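Local coordinates for protein GH127 beta-L-arabinofuranoside (Geobacillus stearothermophilus, PDB 4QK0) that probably hydrolyses beta-L-arabinofuranosidic linkages to release L-arabinose, as a family 127 glycoside hydrolase, at residues Y226-E231 against H250-P255; N572-R577 against E601-S606. One frame throughout, in Å; residues are numbered along the deposited sequence.

Overall arrangement
Contacts 1 and 2 lie in different domains of one enzyme and show two ways of tying parts of a chain together. Contact 1 comes first along the chain and closes before contact 2 opens. It lies within the family 127 catalytic domain, where the start of helix 227-234 meets the loop leading to strand 264-265. Contact 2, in the family's C-terminal domain, joins strands 574-586 and 593-603 at the open end of a beta hairpin. Their centres are 51 Å apart, with nearest atoms about 35 Å apart, and they share no helix, strand or sheet. The first is internal to one chain; the second reaches the other subunit of the dimer.

Contact 1 (Y226-E231 against H250-P255); sequences YYFDQE and HQAHIP
Phe228 turns the CE2 corner of its ring toward one face of the His250 imidazole, an edge-to-face pair with ring centroids 5.3 Å apart and planes inclined at 57°. CE2 sits above the rim of the imidazole rather than its middle, and the same atom also meets the methyl of Ala252, with Phe228 CE2 and Ala252 CB 3.9 Å apart. The Tyr226 ring works differently, through its edge: Asp229 OD2 and the carbonyl oxygen of His253 both lie near its plane. Tyr226 OH donates to His253 O over 2.6 Å, approaching in the carbonyl plane on a lone pair, with a C=O...donor angle of 131°. Beside it, Tyr226 CE1 comes within 3.4 Å of Ala252 O, which lies obliquely to the ring. With CG anti to the carbonyl carbon (chi1 -75°), Tyr226 carries its hydroxyl across to the loop while its own backbone oxygen receives the N-H of Gln230, one turn into the helix. Tyr188 adds a second edge-to-face partner for Phe228, and His250 also rests on Arg268 of helix 266-283. The general lesson is a helix N-terminus, with Tyr226 at the N-cap position, joined to an irregular loop by one polar and one aromatic contact, here in the helical catalytic domain of a family 127 enzyme, whose relatives are built on an (alpha/alpha)6 barrel.

Contact 2 (N572-R577 against E601-S606); sequences NLFLPR and ERVDES
Asn572 meets Val603 through its side-chain amide, which pairs with both polar backbone atoms of that residue. Val603 N donates to Asn572 OD1 over 3.1 Å, tilted 29° from the amide carbonyl plane, whereas Asn572 ND2 reaches Val603 O over 3.1 Å by a much straighter bond (172° at the hydrogen) that falls on a lone pair. The second N-H of ND2 goes to a water that in turn donates to Glu605 OE1, so three bonds fix the rotation of the amide. CG lies anti to the backbone N (chi1 -176°), which swings the group across to the neighbouring strand. Without the amide, as with an alanine here, the N-H and carbonyl of Val603 would probably be left without these mates, and the bridging water without its donor. At Leu573, CG sits 3.9 Å above the centre of the Arg602 guanidinium, whose NH2 and NH1 donate to the carbonyls of Asn566 and Asn569. Phe574 then forms the antiparallel, hydrogen-bonded pair with Glu601: Phe574 N donates to Glu601 O at 2.8 Å, and Glu601 N returns the bond to Phe574 O at 2.9 Å. The phenylalanine ring touches the valine by one corner, Phe574 CE1 to Val603 CG2 at 4.0 Å. Farther on, Pro576 CG packs against Glu601 OE2, while OE1 is hydrogen-bonded to Thr620. Gly548 and Pro541 of the second subunit pack on Phe574 and Val603, and Gln542 of that subunit bonds to Glu605. The whole illustrates a beta hairpin's open end, where an asparagine amide takes up strand-like pairing beyond the last backbone bridge, at the subunit interface of the C-terminal domain.

Contact 1 (Y226-E231 against H250-P255)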
ATOM      1  N   TYR A 226      26.437   3.646  20.084  1.00 36.47           N
ATOM      2  CA  TYR A 226      26.281   2.930  18.804  1.00 32.47           C
ATOM      3  C   TYR A 226      27.494   3.063  17.916  1.00 27.89           C
ATOM      4  O   TYR A 226      27.899   4.164  17.561  1.00 29.08           O
ATOM      5  CB  TYR A 226      25.070   3.489  18.064  1.00 36.88           C
ATOM      6  CG  TYR A 226      23.692   3.087  18.586  1.00 36.68           C
ATOM      7  CD1 TYR A 226      23.386   1.774  18.849  1.00 34.89           C
ATOM      8  CD2 TYR A 226      22.690   4.035  18.736  1.00 40.16           C
ATOM      9  CE1 TYR A 226      22.127   1.407  19.257  1.00 41.86           C
ATOM     10  CE2 TYR A 226      21.421   3.680  19.146  1.00 38.28           C
ATOM     11  CZ  TYR A 226      21.145   2.368  19.407  1.00 41.20           C
ATOM     12  OH  TYR A 226      19.887   1.968  19.866  1.00 38.84           O
ATOM     13  N   TYR A 227      28.091   1.951  17.548  1.00 28.44           N
ATOM     14  CA  TYR A 227      29.177   1.981  16.577  1.00 27.78           C
ATOM     15  C   TYR A 227      28.804   2.770  15.320  1.00 27.07           C
ATOM     16  O   TYR A 227      29.617   3.549  14.804  1.00 28.78           O
ATOM     17  CB  TYR A 227      29.629   0.573  16.195  1.00 26.74           C
ATOM     18  CG  TYR A 227      30.599   0.612  15.058  1.00 30.48           C
ATOM     19  CD1 TYR A 227      31.835   1.244  15.192  1.00 33.11           C
ATOM     20  CD2 TYR A 227      30.283   0.074  13.841  1.00 30.79           C
ATOM     21  CE1 TYR A 227      32.710   1.338  14.128  1.00 31.16           C
ATOM     22  CE2 TYR A 227      31.155   0.148  12.787  1.00 33.61           C
ATOM     23  CZ  TYR A 227      32.359   0.782  12.924  1.00 33.17           C
ATOM     24  OH  TYR A 227      33.206   0.815  11.859  1.00 32.18           O
ATOM     25  N   PHE A 228      27.592   2.582  14.801  1.00 27.52           N
ATOM     26  CA  PHE A 228      27.258   3.258  13.540  1.00 28.61           C
ATOM     27  C   PHE A 228      27.204   4.747  13.711  1.00 27.38           C
ATOM     28  O   PHE A 228      27.446   5.486  12.762  1.00 28.73           O
ATOM     29  CB  PHE A 228      25.927   2.734  12.935  1.00 25.23           C
ATOM     30  CG  PHE A 228      25.973   1.310  12.475  1.00 24.49           C
ATOM     31  CD1 PHE A 228      27.151   0.739  11.939  1.00 23.75           C
ATOM     32  CD2 PHE A 228      24.853   0.532  12.536  1.00 23.82           C
ATOM     33  CE1 PHE A 228      27.200  -0.562  11.488  1.00 20.09           C
ATOM     34  CE2 PHE A 228      24.892  -0.788  12.082  1.00 24.06           C
ATOM     35  CZ  PHE A 228      26.062  -1.330  11.568  1.00 23.71           C
ATOM     36  N   ASP A 229      26.838   5.212  14.903  1.00 30.75           N
ATOM     37  CA  ASP A 229      26.887   6.672  15.166  1.00 32.77           C
ATOM     38  C   ASP A 229      28.317   7.166  15.222  1.00 32.32           C
ATOM     39  O   ASP A 229      28.618   8.240  14.736  1.00 34.68           O
ATOM     40  CB  ASP A 229      26.154   7.039  16.473  1.00 34.10           C
ATOM     41  CG  ASP A 229      24.645   7.047  16.324  1.00 35.18           C
ATOM     42  OD1 ASP A 229      24.132   7.082  15.180  1.00 38.18           O
ATOM     43  OD2 ASP A 229      23.955   6.965  17.363  1.00 44.51           O
ATOM     44  N   GLN A 230      29.205   6.370  15.804  1.00 33.67           N
ATOM     45  CA  GLN A 230      30.616   6.766  15.904  1.00 35.87           C
ATOM     46  C   GLN A 230      31.223   6.884  14.531  1.00 33.36           C
ATOM     47  O   GLN A 230      31.869   7.876  14.250  1.00 30.94           O
ATOM     48  CB  GLN A 230      31.421   5.785  16.774  1.00 38.50           C
ATOM     49  CG  GLN A 230      30.939   5.702  18.229  1.00 42.45           C
ATOM     50  CD  GLN A 230      31.587   4.578  19.037  1.00 42.94           C
ATOM     51  OE1 GLN A 230      31.791   3.457  18.559  1.00 41.66           O
ATOM     52  NE2 GLN A 230      31.884   4.877  20.288  1.00 47.94           N
ATOM     53  N   GLU A 231      31.045   5.887  13.663  1.00 33.88           N
ATOM     54  CA  GLU A 231      31.681   5.995  12.327  1.00 34.52           C
ATOM     55  C   GLU A 231      31.047   7.072  11.462  1.00 34.41           C
ATOM     56  O   GLU A 231      31.731   7.739  10.672  1.00 36.04           O
ATOM     57  CB  GLU A 231      31.745   4.644  11.575  1.00 34.67           C
ATOM     58  CG  GLU A 231      30.430   3.930  11.360  1.00 32.91           C
ATOM     59  CD  GLU A 231      30.459   2.953  10.188  1.00 33.91           C
ATOM     60  OE1 GLU A 231      29.428   2.860   9.486  1.00 28.85           O
ATOM     61  OE2 GLU A 231      31.498   2.260   9.970  1.00 32.24           O
ATOM     62  N   HIS A 250      18.910  -2.535  10.461  1.00 23.93           N
ATOM     63  CA  HIS A 250      20.071  -3.462  10.568  1.00 26.68           C
ATOM     64  C   HIS A 250      20.025  -4.380  11.823  1.00 25.72           C
ATOM     65  O   HIS A 250      20.986  -5.083  12.095  1.00 24.66           O
ATOM     66  CB  HIS A 250      21.369  -2.681  10.699  1.00 24.25           C
ATOM     67  CG  HIS A 250      21.497  -1.544   9.761  1.00 26.23           C
ATOM     68  ND1 HIS A 250      21.051  -0.271  10.069  1.00 31.32           N
ATOM     69  CD2 HIS A 250      22.048  -1.461   8.529  1.00 24.85           C
ATOM     70  CE1 HIS A 250      21.296   0.539   9.052  1.00 25.83           C
ATOM     71  NE2 HIS A 250      21.946  -0.142   8.132  1.00 27.01           N
ATOM     72  N   GLN A 251      18.920  -4.354  12.564  1.00 24.05           N
ATOM     73  CA  GLN A 251      18.793  -5.084  13.826  1.00 22.58           C
ATOM     74  C   GLN A 251      19.979  -4.787  14.773  1.00 22.57           C
ATOM     75  O   GLN A 251      20.466  -5.672  15.459  1.00 22.03           O
ATOM     76  CB  GLN A 251      18.646  -6.601  13.592  1.00 24.58           C
ATOM     77  CG  GLN A 251      17.452  -6.972  12.707  1.00 24.19           C
ATOM     78  CD  GLN A 251      17.736  -6.890  11.204  1.00 23.80           C
ATOM     79  OE1 GLN A 251      18.891  -6.987  10.772  1.00 24.82           O
ATOM     80  NE2 GLN A 251      16.686  -6.714  10.411  1.00 22.10           N
ATOM     81  N   ALA A 252      20.377  -3.526  14.787  1.00 21.91           N
ATOM     82  CA  ALA A 252      21.427  -3.017  15.599  1.00 24.30           C
ATOM     83  C   ALA A 252      20.902  -1.966  16.564  1.00 25.17           C
ATOM     84  O   ALA A 252      21.659  -1.110  17.013  1.00 28.77           O
ATOM     85  CB  ALA A 252      22.510  -2.425  14.729  1.00 25.64           C
ATOM     86  N   HIS A 253      19.615  -2.042  16.920  1.00 26.58           N
ATOM     87  CA  HIS A 253      18.952  -1.064  17.806  1.00 28.45           C
ATOM     88  C   HIS A 253      19.190  -1.399  19.288  1.00 29.79           C
ATOM     89  O   HIS A 253      19.312  -0.507  20.126  1.00 28.89           O
ATOM     90  CB  HIS A 253      17.449  -0.968  17.513  1.00 28.86           C
ATOM     91  CG  HIS A 253      16.752  -2.287  17.492  1.00 29.11           C
ATOM     92  ND1 HIS A 253      17.142  -3.316  16.664  1.00 28.61           N
ATOM     93  CD2 HIS A 253      15.637  -2.725  18.133  1.00 28.23           C
ATOM     94  CE1 HIS A 253      16.339  -4.354  16.842  1.00 29.06           C
ATOM     95  NE2 HIS A 253      15.421  -4.022  17.734  1.00 27.00           N
ATOM     96  N   ILE A 254      19.285  -2.681  19.587  1.00 33.43           N
ATOM     97  CA  ILE A 254      19.537  -3.189  20.930  1.00 33.78           C
ATOM     98  C   ILE A 254      20.249  -4.532  20.804  1.00 31.18           C
ATOM     99  O   ILE A 254      20.225  -5.142  19.760  1.00 29.18           O
ATOM    100  CB  ILE A 254      18.215  -3.436  21.716  1.00 36.04           C
ATOM    101  CG1 ILE A 254      17.350  -4.498  21.007  1.00 34.65           C
ATOM    102  CG2 ILE A 254      17.451  -2.148  21.913  1.00 37.51           C
ATOM    103  CD1 ILE A 254      15.925  -4.612  21.550  1.00 40.41           C
ATOM    104  N   PRO A 255      20.837  -5.021  21.895  1.00 28.23           N
ATOM    105  CA  PRO A 255      21.574  -6.239  21.776  1.00 27.17           C
ATOM    106  C   PRO A 255      20.695  -7.407  21.395  1.00 27.32           C
ATOM    107  O   PRO A 255      19.517  -7.429  21.728  1.00 29.42           O
ATOM    108  CB  PRO A 255      22.208  -6.400  23.182  1.00 29.17           C
ATOM    109  CG  PRO A 255      22.345  -4.988  23.704  1.00 29.05           C
ATOM    110  CD  PRO A 255      21.083  -4.326  23.181  1.00 30.59           C
TER

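Contact 2 (N572-R577 against E601-S606)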
ATOM      1  N   ASN A 572     -13.467 -11.842  -7.166  1.00 30.74           N
ATOM      2  CA  ASN A 572     -14.886 -12.221  -7.344  1.00 31.45           C
ATOM      3  C   ASN A 572     -15.076 -13.740  -7.565  1.00 32.21           C
ATOM      4  O   ASN A 572     -15.781 -14.196  -8.499  1.00 34.53           O
ATOM      5  CB  ASN A 572     -15.453 -11.444  -8.539  1.00 33.47           C
ATOM      6  CG  ASN A 572     -16.921 -11.691  -8.743  1.00 38.29           C
ATOM      7  OD1 ASN A 572     -17.724 -11.708  -7.788  1.00 43.60           O
ATOM      8  ND2 ASN A 572     -17.298 -11.866  -9.993  1.00 39.49           N
ATOM      9  N   LEU A 573     -14.361 -14.519  -6.763  1.00 32.97           N
ATOM     10  CA  LEU A 573     -14.471 -15.985  -6.731  1.00 33.01           C
ATOM     11  C   LEU A 573     -14.606 -16.339  -5.291  1.00 28.84           C
ATOM     12  O   LEU A 573     -13.818 -15.887  -4.463  1.00 30.35           O
ATOM     13  CB  LEU A 573     -13.217 -16.682  -7.230  1.00 35.26           C
ATOM     14  CG  LEU A 573     -13.181 -17.305  -8.622  1.00 37.43           C
ATOM     15  CD1 LEU A 573     -11.835 -17.980  -8.818  1.00 38.88           C
ATOM     16  CD2 LEU A 573     -14.254 -18.329  -8.835  1.00 40.51           C
ATOM     17  N   PHE A 574     -15.621 -17.125  -4.998  1.00 26.70           N
ATOM     18  CA  PHE A 574     -15.995 -17.473  -3.658  1.00 28.29           C
ATOM     19  C   PHE A 574     -16.035 -18.990  -3.589  1.00 33.90           C
ATOM     20  O   PHE A 574     -16.666 -19.657  -4.418  1.00 38.64           O
ATOM     21  CB  PHE A 574     -17.340 -16.821  -3.271  1.00 27.48           C
ATOM     22  CG  PHE A 574     -17.301 -15.316  -3.311  1.00 27.22           C
ATOM     23  CD1 PHE A 574     -17.443 -14.627  -4.511  1.00 27.24           C
ATOM     24  CD2 PHE A 574     -17.069 -14.593  -2.160  1.00 27.88           C
ATOM     25  CE1 PHE A 574     -17.373 -13.247  -4.556  1.00 28.88           C
ATOM     26  CE2 PHE A 574     -16.991 -13.228  -2.187  1.00 26.22           C
ATOM     27  CZ  PHE A 574     -17.146 -12.542  -3.399  1.00 29.87           C
ATOM     28  N   LEU A 575     -15.334 -19.535  -2.603  1.00 34.86           N
ATOM     29  CA  LEU A 575     -15.256 -20.961  -2.449  1.00 36.14           C
ATOM     30  C   LEU A 575     -16.184 -21.317  -1.349  1.00 32.34           C
ATOM     31  O   LEU A 575     -15.925 -20.983  -0.208  1.00 33.29           O
ATOM     32  CB  LEU A 575     -13.801 -21.366  -2.140  1.00 37.65           C
ATOM     33  CG  LEU A 575     -13.574 -22.868  -2.014  1.00 45.35           C
ATOM     34  CD1 LEU A 575     -13.881 -23.593  -3.325  1.00 48.51           C
ATOM     35  CD2 LEU A 575     -12.135 -23.205  -1.633  1.00 49.77           C
ATOM     36  N   PRO A 576     -17.282 -22.001  -1.649  1.00 35.27           N
ATOM     37  CA  PRO A 576     -18.128 -22.466  -0.537  1.00 35.82           C
ATOM     38  C   PRO A 576     -17.451 -23.528   0.310  1.00 38.02           C
ATOM     39  O   PRO A 576     -16.637 -24.307  -0.199  1.00 33.68           O
ATOM     40  CB  PRO A 576     -19.326 -23.111  -1.225  1.00 34.96           C
ATOM     41  CG  PRO A 576     -19.183 -22.817  -2.655  1.00 37.25           C
ATOM     42  CD  PRO A 576     -17.756 -22.497  -2.941  1.00 35.86           C
ATOM     43  N   ARG A 577     -17.744 -23.523   1.609  1.00 54.41           N
ATOM     44  CA  ARG A 577     -17.151 -24.491   2.593  1.00 68.05           C
ATOM     45  C   ARG A 577     -17.379 -25.949   2.195  1.00 56.03           C
ATOM     46  O   ARG A 577     -16.534 -26.792   2.435  1.00 56.68           O
ATOM     47  CB  ARG A 577     -17.667 -24.262   4.068  1.00 75.30           C
ATOM     48  CG  ARG A 577     -19.154 -24.550   4.338  1.00 78.82           C
ATOM     49  CD  ARG A 577     -20.045 -23.545   3.603  1.00 85.14           C
ATOM     50  NE  ARG A 577     -20.666 -23.972   2.331  1.00 81.18           N
ATOM     51  CZ  ARG A 577     -21.294 -23.112   1.513  1.00 81.18           C
ATOM     52  NH1 ARG A 577     -21.359 -21.807   1.812  1.00 78.97           N
ATOM     53  NH2 ARG A 577     -21.866 -23.543   0.403  1.00 79.40           N
ATOM     54  N   GLU A 601     -18.110 -20.062  -6.842  1.00 30.55           N
ATOM     55  CA  GLU A 601     -19.158 -19.129  -7.200  1.00 33.30           C
ATOM     56  C   GLU A 601     -18.591 -17.771  -7.522  1.00 31.98           C
ATOM     57  O   GLU A 601     -17.688 -17.306  -6.844  1.00 28.80           O
ATOM     58  CB  GLU A 601     -20.098 -18.936  -6.026  1.00 34.27           C
ATOM     59  CG  GLU A 601     -20.940 -20.128  -5.711  1.00 41.34           C
ATOM     60  CD  GLU A 601     -21.948 -19.868  -4.586  1.00 48.73           C
ATOM     61  OE1 GLU A 601     -22.226 -18.679  -4.255  1.00 52.95           O
ATOM     62  OE2 GLU A 601     -22.443 -20.868  -4.029  1.00 54.11           O
ATOM     63  N   ARG A 602     -19.153 -17.142  -8.551  1.00 33.91           N
ATOM     64  CA  ARG A 602     -18.906 -15.756  -8.878  1.00 32.07           C
ATOM     65  C   ARG A 602     -20.177 -14.904  -8.784  1.00 31.35           C
ATOM     66  O   ARG A 602     -21.279 -15.356  -9.044  1.00 31.38           O
ATOM     67  CB  ARG A 602     -18.420 -15.633 -10.286  1.00 32.88           C
ATOM     68  CG  ARG A 602     -17.125 -16.333 -10.596  1.00 35.43           C
ATOM     69  CD  ARG A 602     -16.646 -15.794 -11.909  1.00 35.15           C
ATOM     70  NE  ARG A 602     -15.261 -16.110 -12.213  1.00 33.73           N
ATOM     71  CZ  ARG A 602     -14.228 -15.328 -11.924  1.00 31.57           C
ATOM     72  NH1 ARG A 602     -14.366 -14.218 -11.208  1.00 33.56           N
ATOM     73  NH2 ARG A 602     -13.032 -15.690 -12.306  1.00 34.80           N
ATOM     74  N   VAL A 603     -19.995 -13.653  -8.427  1.00 30.76           N
ATOM     75  CA  VAL A 603     -21.077 -12.693  -8.521  1.00 37.97           C
ATOM     76  C   VAL A 603     -21.268 -12.313  -9.979  1.00 37.65           C
ATOM     77  O   VAL A 603     -20.308 -12.051 -10.692  1.00 38.17           O
ATOM     78  CB  VAL A 603     -20.780 -11.446  -7.661  1.00 39.27           C
ATOM     79  CG1 VAL A 603     -21.828 -10.364  -7.854  1.00 39.53           C
ATOM     80  CG2 VAL A 603     -20.722 -11.878  -6.197  1.00 42.81           C
ATOM     81  N   ASP A 604     -22.517 -12.237 -10.388  1.00 44.13           N
ATOM     82  CA  ASP A 604     -22.878 -11.886 -11.763  1.00 52.08           C
ATOM     83  C   ASP A 604     -22.768 -10.383 -12.007  1.00 49.42           C
ATOM     84  O   ASP A 604     -23.468  -9.594 -11.391  1.00 42.85           O
ATOM     85  CB  ASP A 604     -24.299 -12.381 -12.037  1.00 62.98           C
ATOM     86  CG  ASP A 604     -24.684 -12.374 -13.517  1.00 67.18           C
ATOM     87  OD1 ASP A 604     -24.032 -11.735 -14.373  1.00 77.36           O
ATOM     88  OD2 ASP A 604     -25.680 -13.057 -13.814  1.00 73.13           O
ATOM     89  N   GLU A 605     -21.838 -10.006 -12.887  1.00 63.84           N
ATOM     90  CA  GLU A 605     -21.652  -8.604 -13.303  1.00 74.84           C
ATOM     91  C   GLU A 605     -22.712  -8.228 -14.356  1.00 84.76           C
ATOM     92  O   GLU A 605     -23.149  -7.090 -14.387  1.00 94.96           O
ATOM     93  CB  GLU A 605     -20.235  -8.318 -13.859  1.00 68.31           C
ATOM     94  CG  GLU A 605     -19.064  -8.880 -13.061  1.00 67.94           C
ATOM     95  CD  GLU A 605     -17.722  -8.235 -13.422  1.00 61.93           C
ATOM     96  OE1 GLU A 605     -16.613  -8.829 -13.152  1.00 56.92           O
ATOM     97  OE2 GLU A 605     -17.794  -7.124 -13.990  1.00 54.50           O
ATOM     98  N   SER A 606     -23.132  -9.186 -15.198  1.00 91.20           N
ATOM     99  CA  SER A 606     -24.219  -8.974 -16.169  1.00 87.10           C
ATOM    100  C   SER A 606     -25.461  -8.404 -15.517  1.00 84.99           C
ATOM    101  O   SER A 606     -26.085  -7.511 -16.064  1.00 92.94           O
ATOM    102  CB  SER A 606     -24.580 -10.277 -16.857  1.00 87.69           C
ATOM    103  OG  SER A 606     -23.487 -10.741 -17.617  1.00 86.47           O
TER
HETATM  104  O   HOH W   1     -16.453 -11.655 -12.468  1.00 39.09           O